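Local coordinates for SnoaL-like domain-containing protein (Agrobacterium tumefaciens str. C58, PDB 3DXO) that is of uncharacterized function but belongs to the SnoaL-like family of the NTF2 clan and is a putative isomerase, at residues B[36-41]-B[110-115]; B[80-85]-B[97-102]; B[14-19]-B[56-61]. All blocks are in the same frame, centred on the assembly; numbering follows the deposited sequence.

Contact 1: residues B[36-41]-B[110-115]; sequences TRYVDP and DNVVGF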
# COMPACT_ATOMS: atom_id res chain seq x y z
N THR B 36 -10.14 -4.81 13.51
CA THR B 36 -9.79 -4.10 12.29
C THR B 36 -9.05 -2.84 12.68
O THR B 36 -9.20 -2.35 13.81
CB THR B 36 -11.02 -3.76 11.41
OG1 THR B 36 -10.58 -3.26 10.14
CG2 THR B 36 -11.93 -2.72 12.08
N ARG B 37 -8.25 -2.31 11.75
CA ARG B 37 -7.37 -1.19 12.03
C ARG B 37 -7.25 -0.31 10.79
O ARG B 37 -7.12 -0.81 9.66
CB ARG B 37 -6.00 -1.77 12.35
CG ARG B 37 -5.07 -0.97 13.21
CD ARG B 37 -5.06 -1.48 14.62
NE ARG B 37 -3.73 -1.25 15.20
CZ ARG B 37 -3.30 -0.08 15.69
NH1 ARG B 37 -4.10 1.00 15.69
NH2 ARG B 37 -2.05 -0.00 16.18
N TYR B 38 -7.25 1.00 10.99
CA TYR B 38 -7.10 1.96 9.91
C TYR B 38 -6.04 3.01 10.27
O TYR B 38 -5.94 3.45 11.41
CB TYR B 38 -8.45 2.66 9.65
CG TYR B 38 -8.42 3.74 8.60
CD1 TYR B 38 -7.89 4.99 8.87
CD2 TYR B 38 -8.94 3.52 7.34
CE1 TYR B 38 -7.86 6.00 7.91
CE2 TYR B 38 -8.93 4.50 6.38
CZ TYR B 38 -8.38 5.75 6.67
OH TYR B 38 -8.33 6.75 5.71
N VAL B 39 -5.24 3.39 9.30
CA VAL B 39 -4.29 4.49 9.48
C VAL B 39 -3.98 5.14 8.14
O VAL B 39 -3.71 4.45 7.14
CB VAL B 39 -2.95 4.09 10.20
CG1 VAL B 39 -2.10 3.17 9.34
CG2 VAL B 39 -2.17 5.34 10.55
N ASP B 40 -4.05 6.47 8.11
CA ASP B 40 -3.65 7.27 6.94
C ASP B 40 -2.80 8.45 7.47
O ASP B 40 -2.49 8.50 8.67
CB ASP B 40 -4.87 7.68 6.07
CG ASP B 40 -5.76 8.76 6.70
OD1 ASP B 40 -5.33 9.54 7.59
OD2 ASP B 40 -6.92 8.83 6.27
N PRO B 41 -2.42 9.41 6.60
CA PRO B 41 -1.54 10.47 7.18
C PRO B 41 -2.20 11.41 8.18
O PRO B 41 -1.50 12.11 8.90
CB PRO B 41 -1.07 11.26 5.96
CG PRO B 41 -1.55 10.49 4.74
CD PRO B 41 -2.69 9.61 5.17
N ASP B 110 -9.91 -6.15 7.61
CA ASP B 110 -9.17 -6.16 8.90
C ASP B 110 -8.03 -5.15 8.97
O ASP B 110 -7.49 -4.90 10.04
CB ASP B 110 -8.64 -7.57 9.23
CG ASP B 110 -7.59 -8.08 8.26
OD1 ASP B 110 -7.15 -7.36 7.35
OD2 ASP B 110 -7.20 -9.24 8.41
N ASN B 111 -7.65 -4.56 7.85
CA ASN B 111 -6.53 -3.63 7.87
C ASN B 111 -6.52 -2.68 6.68
O ASN B 111 -6.69 -3.12 5.55
CB ASN B 111 -5.22 -4.43 7.89
CG ASN B 111 -4.08 -3.67 8.57
OD1 ASN B 111 -4.31 -2.93 9.53
ND2 ASN B 111 -2.86 -3.85 8.08
N VAL B 112 -6.38 -1.38 6.92
CA VAL B 112 -6.30 -0.41 5.83
C VAL B 112 -5.20 0.61 6.06
O VAL B 112 -5.10 1.18 7.15
CB VAL B 112 -7.60 0.34 5.62
CG1 VAL B 112 -7.39 1.44 4.57
CG2 VAL B 112 -8.73 -0.63 5.19
N VAL B 113 -4.38 0.83 5.05
CA VAL B 113 -3.33 1.81 5.15
C VAL B 113 -3.51 2.77 3.97
O VAL B 113 -3.36 2.38 2.83
CB VAL B 113 -1.91 1.16 5.16
CG1 VAL B 113 -0.83 2.23 5.16
CG2 VAL B 113 -1.74 0.23 6.36
N GLY B 114 -3.81 4.04 4.27
CA GLY B 114 -4.01 5.06 3.24
C GLY B 114 -2.88 6.05 3.07
O GLY B 114 -2.11 6.29 4.01
N PHE B 115 -2.78 6.63 1.87
CA PHE B 115 -1.77 7.64 1.54
C PHE B 115 -2.43 8.80 0.75
O PHE B 115 -3.46 8.61 0.15
CB PHE B 115 -0.65 7.02 0.70
CG PHE B 115 0.07 5.88 1.38
CD1 PHE B 115 -0.40 4.58 1.28
CD2 PHE B 115 1.21 6.13 2.12
CE1 PHE B 115 0.26 3.53 1.91
CE2 PHE B 115 1.89 5.09 2.74
CZ PHE B 115 1.41 3.77 2.63
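The Y38 ring lies across V112, meeting it obliquely: V112 CG1 is 3.8 Å from Y38 CD2. D40 OD2 sits at the ring's edge, in its plane, and takes the phenol hydrogen bond, with 2.6 Å between Y38 OH and D40 OD2. That oxygen is met on its anti side, 32° out of the carboxylate plane. CG of Y38 stands trans to the backbone N (chi1 177°), which carries the ring down the sheet face shared with V112; Y12, W16, I51 and M54 from two helices pack on the same ring. On the opposite face V39 CG1 and V113 CG2 approach to 4.2 Å, and F79 of the second subunit packs against both valines.

The backbones run almost exactly parallel, at 4° between strand axes. Three bonds define the ladder, V112 N to R37 O, V39 N to V112 O and G114 N to V39 O, all at 2.9 to 3.1 Å. The bond from R37 N to D110 O is weak. Beyond the ladder, D40 OD1 accepts from L42 N, while G114 O, beside P41 CD, accepts a hydrogen bond from H76 NE2 of the second subunit. D110 and N111 both face S102, forming a classic beta bulge on the far side of their strand. This parallel pairing of an early strand with the last one belongs to the curved mixed sheet of the NTF2-like alpha+beta fold.

Contact 2: residues B[80-85]-B[97-102]; sequences TRFSWR and GTDVVS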
# COMPACT_ATOMS: atom_id res chain seq x y z
N THR B 80 -6.20 -5.71 -1.72
CA THR B 80 -6.77 -4.87 -2.76
C THR B 80 -6.12 -3.48 -2.69
O THR B 80 -5.84 -2.97 -1.61
CB THR B 80 -8.29 -4.76 -2.59
OG1 THR B 80 -8.87 -6.07 -2.73
CG2 THR B 80 -8.88 -3.81 -3.63
N ARG B 81 -5.84 -2.90 -3.84
CA ARG B 81 -5.31 -1.55 -3.95
C ARG B 81 -6.15 -0.74 -4.92
O ARG B 81 -6.50 -1.21 -6.01
CB ARG B 81 -3.89 -1.53 -4.49
CG ARG B 81 -3.47 -0.10 -4.86
CD ARG B 81 -2.09 0.03 -5.45
NE ARG B 81 -1.95 -0.64 -6.73
CZ ARG B 81 -0.96 -0.40 -7.57
NH1 ARG B 81 -0.05 0.52 -7.30
NH2 ARG B 81 -0.87 -1.07 -8.70
N PHE B 82 -6.43 0.50 -4.53
CA PHE B 82 -7.21 1.40 -5.36
C PHE B 82 -6.94 2.83 -4.98
O PHE B 82 -6.41 3.12 -3.89
CB PHE B 82 -8.71 1.10 -5.21
CG PHE B 82 -9.22 1.27 -3.82
CD1 PHE B 82 -9.70 2.49 -3.38
CD2 PHE B 82 -9.24 0.20 -2.94
CE1 PHE B 82 -10.18 2.65 -2.06
CE2 PHE B 82 -9.70 0.35 -1.63
CZ PHE B 82 -10.17 1.57 -1.19
N SER B 83 -7.31 3.72 -5.89
CA SER B 83 -7.16 5.16 -5.68
C SER B 83 -8.48 5.88 -5.88
O SER B 83 -9.37 5.37 -6.56
CB SER B 83 -6.07 5.74 -6.55
OG SER B 83 -4.82 5.26 -6.11
N TRP B 84 -8.60 7.05 -5.25
CA TRP B 84 -9.81 7.84 -5.30
C TRP B 84 -9.46 9.32 -5.31
O TRP B 84 -8.39 9.68 -4.88
CB TRP B 84 -10.70 7.52 -4.08
CG TRP B 84 -9.97 7.68 -2.82
CD1 TRP B 84 -9.32 6.70 -2.14
CD2 TRP B 84 -9.74 8.90 -2.09
NE1 TRP B 84 -8.73 7.23 -1.01
CE2 TRP B 84 -8.96 8.58 -0.96
CE3 TRP B 84 -10.12 10.23 -2.28
CZ2 TRP B 84 -8.52 9.54 -0.04
CZ3 TRP B 84 -9.69 11.19 -1.34
CH2 TRP B 84 -8.90 10.83 -0.24
N ARG B 85 -10.40 10.14 -5.77
CA ARG B 85 -10.25 11.58 -5.83
C ARG B 85 -11.27 12.22 -4.89
O ARG B 85 -12.38 11.70 -4.71
CB ARG B 85 -10.54 12.07 -7.25
CG ARG B 85 -9.69 11.46 -8.38
CD ARG B 85 -8.20 11.60 -8.12
NE ARG B 85 -7.82 12.99 -7.94
CZ ARG B 85 -6.67 13.40 -7.43
NH1 ARG B 85 -5.78 12.52 -7.04
NH2 ARG B 85 -6.43 14.70 -7.29
N GLY B 97 -6.38 10.19 -2.76
CA GLY B 97 -5.61 9.21 -1.99
C GLY B 97 -5.49 7.86 -2.67
O GLY B 97 -6.01 7.65 -3.77
N THR B 98 -4.74 6.98 -2.01
CA THR B 98 -4.55 5.60 -2.44
C THR B 98 -4.59 4.73 -1.19
O THR B 98 -4.04 5.12 -0.17
CB THR B 98 -3.23 5.41 -3.19
OG1 THR B 98 -3.29 6.20 -4.38
CG2 THR B 98 -2.99 3.95 -3.56
N ASP B 99 -5.23 3.57 -1.26
CA ASP B 99 -5.32 2.70 -0.10
C ASP B 99 -4.94 1.25 -0.41
O ASP B 99 -5.12 0.77 -1.54
CB ASP B 99 -6.75 2.64 0.44
CG ASP B 99 -7.28 3.99 0.86
OD1 ASP B 99 -6.93 4.49 1.96
OD2 ASP B 99 -8.13 4.51 0.09
N VAL B 100 -4.45 0.57 0.62
CA VAL B 100 -4.19 -0.85 0.56
C VAL B 100 -5.10 -1.43 1.64
O VAL B 100 -4.99 -1.06 2.79
CB VAL B 100 -2.73 -1.20 0.78
CG1 VAL B 100 -2.52 -2.73 0.73
CG2 VAL B 100 -1.92 -0.52 -0.30
N VAL B 101 -6.01 -2.32 1.23
CA VAL B 101 -6.99 -2.95 2.11
C VAL B 101 -6.72 -4.46 2.24
O VAL B 101 -6.36 -5.10 1.27
CB VAL B 101 -8.41 -2.71 1.54
CG1 VAL B 101 -9.47 -3.41 2.39
CG2 VAL B 101 -8.68 -1.24 1.46
N SER B 102 -6.89 -5.02 3.43
CA SER B 102 -6.67 -6.45 3.65
C SER B 102 -7.95 -7.08 4.16
O SER B 102 -8.62 -6.54 5.04
CB SER B 102 -5.62 -6.69 4.73
OG SER B 102 -4.55 -5.78 4.63
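W84 lies over G97 at one end of a beta hairpin whose antiparallel strands, 79-87 and 93-103, form part of the curved NTF2-like sheet. The axes of the short segments run at 156°, and T80-V101, F82-D99 and W84-G97 are the hydrogen-bonded pairs. Each has two backbone bonds, such as D99 N to F82 O at 2.9 Å.

The dense part is the face carrying F82, W84, D99 and V101. The W84 indole lies over the N-CA bond of the glycine: G97 N is 3.3 Å above the ring plane, over its centre, and G97 CA makes a CH-pi contact, 3.9 Å from the centroid of the six-membered ring and 28° off its normal. In W84, CG stands between the backbone N and the carbonyl carbon (chi1 54°), folding the indole over the neighbouring strand. F82 adopts the same kind of rotamer: its CE2 reaches V101 CG2 at 3.6 Å, while D99 CB lies over one ring face. Helix 3-17 covers this side, Y12 meeting the F82 ring and A9 packing on it; F67 meets W84 edge-to-face.

The other face, with R81, S83, T98 and V100, is looser between the strands. S83 OG and T98 OG1 hydrogen-bond across it, and T98 OG1 is also hydrogen-bonded to D117 OD2 of its own chain. V100 and R81 contribute little mutual packing: R81 leads away from the hairpin to salt bridges with D74 and with D117 of the second subunit, while V100 packs on F115 of that subunit. This more open face is therefore partly closed by the dimer.

Back on the dense side, W84 NE1 donates to D99 OD2 at 3.0 Å in a bent bond: the oxygen lies nearly in the indole plane, but the nitrogen, on its syn side, stands well off the carboxylate plane.

Contact 3: residues B[14-19]-B[56-61]; sequences AAWNEE and EAARQK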
# COMPACT_ATOMS: atom_id res chain seq x y z
N ALA B 14 -18.30 3.26 -0.52
CA ALA B 14 -19.73 3.40 -0.19
C ALA B 14 -19.91 3.82 1.27
O ALA B 14 -20.77 4.66 1.59
CB ALA B 14 -20.45 2.12 -0.44
N ALA B 15 -19.09 3.25 2.15
CA ALA B 15 -19.12 3.58 3.55
C ALA B 15 -18.68 5.02 3.72
O ALA B 15 -19.30 5.73 4.47
CB ALA B 15 -18.25 2.64 4.37
N TRP B 16 -17.63 5.47 3.04
CA TRP B 16 -17.18 6.86 3.19
C TRP B 16 -18.14 7.88 2.60
O TRP B 16 -18.17 9.01 3.01
CB TRP B 16 -15.79 7.08 2.58
CG TRP B 16 -14.68 6.61 3.44
CD1 TRP B 16 -14.15 5.36 3.46
CD2 TRP B 16 -13.97 7.37 4.43
NE1 TRP B 16 -13.14 5.29 4.39
CE2 TRP B 16 -13.01 6.51 5.00
CE3 TRP B 16 -14.02 8.70 4.85
CZ2 TRP B 16 -12.12 6.92 5.98
CZ3 TRP B 16 -13.14 9.12 5.82
CH2 TRP B 16 -12.21 8.24 6.39
N ASN B 17 -18.92 7.47 1.62
CA ASN B 17 -19.85 8.40 0.96
C ASN B 17 -21.25 8.37 1.50
O ASN B 17 -22.11 9.10 1.02
CB ASN B 17 -19.90 8.08 -0.53
CG ASN B 17 -18.68 8.52 -1.25
OD1 ASN B 17 -18.23 9.66 -1.08
ND2 ASN B 17 -18.13 7.65 -2.09
N GLU B 18 -21.49 7.49 2.45
CA GLU B 18 -22.80 7.37 3.07
C GLU B 18 -23.06 8.60 3.95
O GLU B 18 -22.31 8.93 4.90
CB GLU B 18 -22.93 6.07 3.84
CG GLU B 18 -24.21 5.97 4.65
CD GLU B 18 -25.47 6.21 3.84
OE1 GLU B 18 -25.56 5.72 2.72
OE2 GLU B 18 -26.39 6.88 4.31
N GLU B 19 -24.15 9.25 3.60
CA GLU B 19 -24.64 10.48 4.21
C GLU B 19 -25.17 10.27 5.65
O GLU B 19 -24.90 11.07 6.52
CB GLU B 19 -25.70 11.02 3.24
CG GLU B 19 -26.39 12.23 3.63
CD GLU B 19 -27.63 11.97 4.48
OE1 GLU B 19 -28.41 11.03 4.23
OE2 GLU B 19 -27.84 12.79 5.39
N GLU B 56 -17.24 9.50 10.41
CA GLU B 56 -18.17 10.56 10.71
C GLU B 56 -17.46 11.86 11.07
O GLU B 56 -17.90 12.92 10.64
CB GLU B 56 -19.06 10.17 11.86
CG GLU B 56 -20.03 11.29 12.22
CD GLU B 56 -21.06 10.85 13.23
OE1 GLU B 56 -21.49 9.69 13.17
OE2 GLU B 56 -21.45 11.63 14.08
N ALA B 57 -16.41 11.79 11.89
CA ALA B 57 -15.64 12.98 12.28
C ALA B 57 -15.02 13.62 11.03
O ALA B 57 -15.06 14.84 10.86
CB ALA B 57 -14.58 12.65 13.31
N ALA B 58 -14.47 12.79 10.14
CA ALA B 58 -13.84 13.23 8.89
C ALA B 58 -14.83 14.02 8.03
O ALA B 58 -14.54 15.12 7.55
CB ALA B 58 -13.32 12.01 8.13
N ARG B 59 -16.00 13.45 7.86
CA ARG B 59 -17.04 14.07 7.07
C ARG B 59 -17.57 15.34 7.66
O ARG B 59 -17.91 16.24 6.91
CB ARG B 59 -18.17 13.10 6.80
CG ARG B 59 -17.74 12.01 5.80
CD ARG B 59 -18.77 10.95 5.70
NE ARG B 59 -20.08 11.52 5.43
CZ ARG B 59 -20.60 11.70 4.21
NH1 ARG B 59 -19.98 11.30 3.12
NH2 ARG B 59 -21.79 12.27 4.10
N GLN B 60 -17.65 15.42 8.98
CA GLN B 60 -18.08 16.67 9.61
C GLN B 60 -17.09 17.79 9.32
O GLN B 60 -17.50 18.94 9.22
CB GLN B 60 -18.36 16.49 11.10
CG GLN B 60 -19.60 15.59 11.27
CD GLN B 60 -20.12 15.41 12.69
OE1 GLN B 60 -19.68 16.05 13.64
NE2 GLN B 60 -21.08 14.52 12.82
N LYS B 61 -15.82 17.47 9.13
CA LYS B 61 -14.83 18.49 8.77
C LYS B 61 -14.82 18.81 7.27
O LYS B 61 -14.34 19.87 6.87
CB LYS B 61 -13.45 18.05 9.18
CG LYS B 61 -13.30 17.86 10.67
CD LYS B 61 -11.88 17.38 11.00
CE LYS B 61 -11.69 17.10 12.47
NZ LYS B 61 -10.28 16.75 12.76
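R59 points its guanidinium group into the turn that follows helix 3-17, whereas W16, near the end of that helix, presents the rim of its indole to the neighbouring A58. These two meetings carry the contact.

R59 NH1 donates to W16 O at 2.9 Å, with 143° at the hydrogen. The donor lies in the carbonyl plane, on a lone pair, while the acceptor is tilted 25° from the guanidinium plane. E18 O instead stands over the centre of one guanidinium face, 3.3 Å from R59 CZ, and the angles to NE and NH2 are too poor for hydrogen bonds. The chain of R59 is extended at chi2 but bent at chi3 (53°), a turn that brings the flat group beneath this carbonyl. R59 NH2 passes E19 CA at 3.4 Å, yet E19 OE2 stays 6.2 Å from R59 NH2. The positive group is thus held by one hydrogen bond to W16 O; the E18 carbonyl over its face would probably favour the charge, whereas R24, with NH1 near R59 NE, brings a like charge close.

The apolar half is slender: W16 CZ3 touches A58 CB at 3.7 Å, the methyl lying at the indole edge, near the ring plane.

Y12 and F67 meet the W16 ring, and M54 and I55 of helix 47-61 pack on it. The contact thereby joins the C-terminal end of helix 3-17 to the last turns of helix 47-61, with E18 packing on helix 21-31 and N17 ND2 hydrogen-bonded to F67 O of strand 66-76.

Overall arrangement
Contacts 1 and 2 share one six-stranded mixed sheet, in which strands 109-117 and 93-103 are neighbours; the contact centres are about 10 Å apart. They touch through probable backbone hydrogen bonds from F115 N to T98 O and from S102 N to N111 O. Contact 3 joins helices 3-17 and 47-61; its centre is about 16 Å from that of contact 1, which it touches, and about 17 Å from that of contact 2, which it does not. Along the chain contacts 1 and 3 alternate, contact 3 closes before contact 2 opens, and contact 2 falls between the segments of contact 1. Helix packing thus meets the sheet at Y38 and W16, while the sheet contacts also reach the second subunit.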